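Local coordinates for phenazine biosynthesis protein PhzF family (Enterococcus faecalis, PDB 1S7J), which probably acts as an isomerase, as other members of the PhzF family are thought to do, at residues L113-I118 with V244-T249. Numbering follows the deposited sequence.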
ATOM      1  N   LEU A 113      -3.572  -8.746   4.199  1.00 29.12           N
ATOM      2  CA  LEU A 113      -3.592  -7.648   5.143  1.00 28.77           C
ATOM      3  C   LEU A 113      -5.038  -7.266   5.353  1.00 28.72           C
ATOM      4  O   LEU A 113      -5.876  -7.459   4.458  1.00 31.29           O
ATOM      5  CB  LEU A 113      -2.818  -6.453   4.594  1.00 27.53           C
ATOM      6  CG  LEU A 113      -1.288  -6.484   4.576  1.00 28.85           C
ATOM      7  CD1 LEU A 113      -0.761  -7.697   3.852  1.00 22.06           C
ATOM      8  CD2 LEU A 113      -0.806  -5.224   3.889  1.00 23.13           C
ATOM      9  N   ASP A 114      -5.345  -6.722   6.507  1.00 30.61           N
ATOM     10  CA  ASP A 114      -6.707  -6.312   6.839  1.00 30.74           C
ATOM     11  C   ASP A 114      -6.778  -4.816   7.089  1.00 30.05           C
ATOM     12  O   ASP A 114      -5.911  -4.242   7.754  1.00 27.91           O
ATOM     13  CB  ASP A 114      -7.194  -7.063   8.087  1.00 34.09           C
ATOM     14  CG  ASP A 114      -6.261  -6.876   9.273  1.00 45.04           C
ATOM     15  OD1 ASP A 114      -6.464  -5.917  10.050  1.00 45.30           O
ATOM     16  OD2 ASP A 114      -5.306  -7.672   9.415  1.00 43.60           O
ATOM     17  N   PHE A 115      -7.819  -4.186   6.569  1.00 26.86           N
ATOM     18  CA  PHE A 115      -8.003  -2.748   6.753  1.00 31.60           C
ATOM     19  C   PHE A 115      -9.440  -2.430   7.137  1.00 33.68           C
ATOM     20  O   PHE A 115     -10.359  -3.187   6.823  1.00 34.56           O
ATOM     21  CB  PHE A 115      -7.635  -1.987   5.470  1.00 25.80           C
ATOM     22  CG  PHE A 115      -6.173  -1.965   5.179  1.00 25.34           C
ATOM     23  CD1 PHE A 115      -5.341  -1.020   5.782  1.00 22.30           C
ATOM     24  CD2 PHE A 115      -5.612  -2.886   4.290  1.00 17.25           C
ATOM     25  CE1 PHE A 115      -3.979  -0.992   5.510  1.00 26.45           C
ATOM     26  CE2 PHE A 115      -4.260  -2.868   4.012  1.00 21.09           C
ATOM     27  CZ  PHE A 115      -3.433  -1.917   4.622  1.00 25.64           C
ATOM     28  N   PRO A 116      -9.654  -1.305   7.857  1.00 35.42           N
ATOM     29  CA  PRO A 116     -11.005  -0.905   8.278  1.00 39.40           C
ATOM     30  C   PRO A 116     -11.965  -0.706   7.102  1.00 42.56           C
ATOM     31  O   PRO A 116     -11.565  -0.247   6.045  1.00 42.02           O
ATOM     32  CB  PRO A 116     -10.752   0.410   9.030  1.00 38.05           C
ATOM     33  CG  PRO A 116      -9.396   0.884   8.495  1.00 37.36           C
ATOM     34  CD  PRO A 116      -8.638  -0.394   8.410  1.00 33.54           C
ATOM     35  N   TYR A 117     -13.228  -1.103   7.298  1.00 46.56           N
ATOM     36  CA  TYR A 117     -14.260  -0.950   6.257  1.00 50.72           C
ATOM     37  C   TYR A 117     -14.774   0.479   6.338  1.00 53.32           C
ATOM     38  O   TYR A 117     -15.592   0.808   7.204  1.00 53.62           O
ATOM     39  CB  TYR A 117     -15.421  -1.937   6.505  1.00 51.75           C
ATOM     40  CG  TYR A 117     -16.484  -1.985   5.405  1.00 55.44           C
ATOM     41  CD1 TYR A 117     -17.374  -0.914   5.206  1.00 56.90           C
ATOM     42  CD2 TYR A 117     -16.606  -3.104   4.581  1.00 55.98           C
ATOM     43  CE1 TYR A 117     -18.352  -0.968   4.205  1.00 54.19           C
ATOM     44  CE2 TYR A 117     -17.580  -3.163   3.581  1.00 55.72           C
ATOM     45  CZ  TYR A 117     -18.445  -2.094   3.396  1.00 56.64           C
ATOM     46  OH  TYR A 117     -19.373  -2.145   2.386  1.00 57.89           O
ATOM     47  N   ILE A 118     -14.292   1.327   5.444  1.00 55.08           N
ATOM     48  CA  ILE A 118     -14.700   2.717   5.424  1.00 56.99           C
ATOM     49  C   ILE A 118     -15.265   3.122   4.068  1.00 58.09           C
ATOM     50  O   ILE A 118     -14.523   3.375   3.123  1.00 61.23           O
ATOM     51  CB  ILE A 118     -13.514   3.666   5.775  1.00 57.78           C
ATOM     52  CG1 ILE A 118     -12.827   3.204   7.063  1.00 58.58           C
ATOM     53  CG2 ILE A 118     -14.019   5.104   5.933  1.00 60.42           C
ATOM     54  CD1 ILE A 118     -11.645   4.058   7.471  1.00 55.92           C
ATOM     55  N   VAL A 244     -12.032  -5.000   5.685  1.00 40.85           N
ATOM     56  CA  VAL A 244     -11.742  -5.457   4.312  1.00 37.70           C
ATOM     57  C   VAL A 244     -10.374  -6.127   4.271  1.00 35.09           C
ATOM     58  O   VAL A 244      -9.454  -5.747   5.017  1.00 33.54           O
ATOM     59  CB  VAL A 244     -11.808  -4.314   3.266  1.00 39.06           C
ATOM     60  CG1 VAL A 244     -13.222  -3.799   3.145  1.00 41.71           C
ATOM     61  CG2 VAL A 244     -10.859  -3.203   3.628  1.00 35.38           C
ATOM     62  N   ILE A 245     -10.252  -7.141   3.417  1.00 32.20           N
ATOM     63  CA  ILE A 245      -9.014  -7.908   3.280  1.00 28.89           C
ATOM     64  C   ILE A 245      -8.403  -7.829   1.883  1.00 28.22           C
ATOM     65  O   ILE A 245      -9.097  -8.017   0.881  1.00 26.39           O
ATOM     66  CB  ILE A 245      -9.266  -9.404   3.562  1.00 28.50           C
ATOM     67  CG1 ILE A 245     -10.009  -9.583   4.887  1.00 29.51           C
ATOM     68  CG2 ILE A 245      -7.946 -10.174   3.563  1.00 31.65           C
ATOM     69  CD1 ILE A 245      -9.272  -9.049   6.091  1.00 31.88           C
ATOM     70  N   ILE A 246      -7.105  -7.529   1.825  1.00 26.96           N
ATOM     71  CA  ILE A 246      -6.395  -7.484   0.543  1.00 27.75           C
ATOM     72  C   ILE A 246      -5.261  -8.497   0.556  1.00 27.14           C
ATOM     73  O   ILE A 246      -4.500  -8.586   1.536  1.00 26.89           O
ATOM     74  CB  ILE A 246      -5.806  -6.073   0.219  1.00 30.31           C
ATOM     75  CG1 ILE A 246      -4.831  -5.630   1.303  1.00 28.97           C
ATOM     76  CG2 ILE A 246      -6.911  -5.075   0.038  1.00 27.86           C
ATOM     77  CD1 ILE A 246      -4.216  -4.291   1.046  1.00 27.52           C
ATOM     78  N   GLY A 247      -5.163  -9.282  -0.500  1.00 27.67           N
ATOM     79  CA  GLY A 247      -4.107 -10.269  -0.589  1.00 27.93           C
ATOM     80  C   GLY A 247      -3.255 -10.038  -1.809  1.00 28.61           C
ATOM     81  O   GLY A 247      -3.787  -9.804  -2.895  1.00 26.82           O
ATOM     82  N   GLY A 248      -1.943 -10.101  -1.656  1.00 29.52           N
ATOM     83  CA  GLY A 248      -1.075  -9.895  -2.805  1.00 26.31           C
ATOM     84  C   GLY A 248       0.194 -10.711  -2.795  1.00 24.65           C
ATOM     85  O   GLY A 248       0.643 -11.153  -1.734  1.00 20.96           O
ATOM     86  N   THR A 249       0.742 -10.965  -3.984  1.00 21.62           N
ATOM     87  CA  THR A 249       1.990 -11.712  -4.117  1.00 21.74           C
ATOM     88  C   THR A 249       3.180 -10.778  -3.843  1.00 19.64           C
ATOM     89  O   THR A 249       2.989  -9.624  -3.469  1.00 15.89           O
ATOM     90  CB  THR A 249       2.136 -12.360  -5.536  1.00 24.99           C
ATOM     91  OG1 THR A 249       1.937 -11.370  -6.560  1.00 31.41           O
ATOM     92  CG2 THR A 249       1.111 -13.470  -5.713  1.00 34.86           C
TER
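Leu113 pairs with Ile246 and Phe115 with Val244, antiparallel, the strand axes approaching to 4.7 Å at 148° between their directions. Four backbone hydrogen bonds hold the two hydrogen-bonded pairs, and all are nearly straight. Leu113 N reaches Ile246 O at 2.8 Å, and Val244 N reaches Phe115 O at 2.7 Å; each is matched by the return bond of its pair. Between them lies the non-hydrogen-bonded pair Asp114 and Ile245, with CA-H...O contacts from Ile245 CA to Leu113 O and from Asp114 CA to Val244 O.

The side chains of Leu113, Phe115, Val244 and Ile246 share the buried face. Ile246 CG1 sits between its backbone N and carbonyl carbon (chi1 59°), and the extended chain carries Ile246 CD1 to the edge of the Phe115 ring, 3.3 Å from Phe115 CE2. Val244 CG2 packs on Phe115 CB at 3.9 Å. Helix 207-218 lies against this face, where Ile211 touches both Val244 and Ile246. The family has the two-lobed fold of the diaminopimelate epimerase clan, and strand 243-259 continues from this pairing with strand 110-116 to strand 2-10.

On the other face, Ile245 CD1 lies 3.5 Å from Asp114 CB. The Asp114 carboxylate forms a salt bridge through OD1 with Arg243, just before Val244. Past the paired residues, Tyr117 turns its CD2 to Val244 CG1, 3.7 Å away.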